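Molybdenum-binding-protein (Azotobacter vinelandii, PDB 1H9M) binds molybdate in the cytoplasm and probably serves in molybdate storage and homeostasis. Local coordinates at residues 41-44 / 45-48. Numbering follows the deposited sequence.
With MOO (molybdate ion), chain F.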
loop_
_atom_site.group_PDB
_atom_site.type_symbol
_atom_site.label_atom_id
_atom_site.label_comp_id
_atom_site.label_asym_id
_atom_site.label_seq_id
_atom_site.Cartn_x
_atom_site.Cartn_y
_atom_site.Cartn_z
ATOM N N VAL A 41 -9.570 -1.861 -7.263
ATOM C CA VAL A 41 -10.626 -1.339 -6.405
ATOM C C VAL A 41 -10.066 0.177 -6.081
ATOM O O VAL A 41 -9.538 0.383 -5.645
ATOM C CB VAL A 41 -10.683 -2.069 -5.060
ATOM C CG1 VAL A 41 -11.814 -1.504 -4.185
ATOM C CG2 VAL A 41 -11.155 -3.530 -5.334
ATOM N N VAL A 42 -11.366 0.921 -6.524
ATOM C CA VAL A 42 -11.197 2.394 -6.310
ATOM C C VAL A 42 -12.492 2.877 -5.598
ATOM O O VAL A 42 -13.455 2.110 -5.546
ATOM C CB VAL A 42 -11.136 3.160 -7.668
ATOM C CG1 VAL A 42 -9.775 2.810 -8.249
ATOM C CG2 VAL A 42 -12.264 2.890 -8.665
ATOM N N THR A 43 -12.515 4.092 -5.056
ATOM C CA THR A 43 -13.798 4.537 -4.445
ATOM C C THR A 43 -14.866 4.677 -5.527
ATOM O O THR A 43 -14.575 4.957 -6.680
ATOM C CB THR A 43 -13.671 5.855 -3.745
ATOM O OG1 THR A 43 -13.196 6.938 -4.644
ATOM C CG2 THR A 43 -12.636 5.742 -2.609
ATOM N N LEU A 44 -16.110 4.432 -5.102
ATOM C CA LEU A 44 -17.221 4.617 -6.053
ATOM C C LEU A 44 -17.319 6.037 -6.575
ATOM O O LEU A 44 -17.602 6.283 -7.750
ATOM C CB LEU A 44 -18.526 4.260 -5.320
ATOM C CG LEU A 44 -19.808 4.343 -6.167
ATOM C CD1 LEU A 44 -19.719 3.539 -7.430
ATOM C CD2 LEU A 44 -20.994 3.860 -5.300
ATOM N N GLU A 45 -17.022 7.004 -5.737
ATOM C CA GLU A 45 -16.971 8.411 -6.161
ATOM C C GLU A 45 -15.963 8.617 -7.281
ATOM O O GLU A 45 -16.265 9.213 -8.336
ATOM C CB GLU A 45 -16.719 9.257 -4.912
ATOM C CG GLU A 45 -16.405 10.716 -5.209
ATOM C CD GLU A 45 -17.570 11.467 -5.824
ATOM O OE1 GLU A 45 -18.665 10.884 -5.909
ATOM O OE2 GLU A 45 -17.397 12.641 -6.225
ATOM N N SER A 46 -14.782 7.931 -7.216
ATOM C CA SER A 46 -13.874 8.025 -8.379
ATOM C C SER A 46 -14.402 7.326 -9.588
ATOM O O SER A 46 -14.200 7.763 -10.741
ATOM C CB SER A 46 -12.492 7.409 -7.987
ATOM O OG SER A 46 -11.842 8.355 -7.164
ATOM N N ALA A 47 -14.954 6.094 -9.448
ATOM C CA ALA A 47 -15.473 5.372 -10.610
ATOM C C ALA A 47 -16.522 6.270 -11.313
ATOM O O ALA A 47 -16.430 6.322 -12.528
ATOM C CB ALA A 47 -16.139 4.090 -10.131
ATOM N N ARG A 48 -17.346 6.943 -10.564
ATOM C CA ARG A 48 -18.370 7.804 -11.188
ATOM C C ARG A 48 -17.790 9.085 -11.739
ATOM O O ARG A 48 -18.167 9.504 -12.841
ATOM C CB ARG A 48 -19.461 8.036 -10.120
ATOM C CG ARG A 48 -20.045 6.631 -9.938
ATOM C CD ARG A 48 -21.502 6.490 -9.597
ATOM N NE ARG A 48 -21.792 7.178 -8.356
ATOM C CZ ARG A 48 -22.630 6.820 -7.404
ATOM N NH1 ARG A 48 -23.366 5.713 -7.464
ATOM N NH2 ARG A 48 -22.737 7.616 -6.339
HETATM MO MO MOO F . -9.034 5.842 -5.034
HETATM O O1 MOO F . -8.304 7.070 -4.038
HETATM O O2 MOO F . -8.036 5.256 -6.391
HETATM O O3 MOO F . -9.206 4.356 -4.026
HETATM O O4 MOO F . -10.724 6.186 -5.514
#
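Thr43 and Ser46 meet over a single molybdate oxygen, a worked example of a helix N-cap that also binds an anion. Molybdate O4 accepts from Thr43 N at 2.8 Å and from the Thr43 hydroxyl, OG1, at 2.7 Å. Ser46 OG lies 2.9 Å from O4, but whether its proton goes there is unsettled, since Ser79 O of the second subunit is its bonded partner. Beside them Val42 CG1 packs against molybdate O2, an apolar patch in the wall.

Behind this first shell, Thr43 OG1 accepts the capping bond from Ser46 N (3.2 Å, 151°) and another from Arg81 NH1 of the second subunit, so three partners grip one oxygen. Its chi1 of 58° sets the hydroxyl between backbone N and carbonyl carbon, facing both ion and helix. The first turn is closed by Ala47 N to Thr43 O and Arg48 N to Leu44 O. One turn apart, Leu44 CG sits 3.9 Å above the centre of the Arg48 guanidinium face. A valine in place of Thr43 would probably leave Ser46 N without its cap and O4 short of a hydroxyl donor.

The second subunit adds Lys135 NZ, Ser79 OG and the backbone N atoms of Arg81 and Ala136. At this subunit interface, neutral hydroxyls and amides solvate the oxyanion, while the Lys135 ammonium, perhaps aided by the helix N-terminus, probably offsets part of its charge.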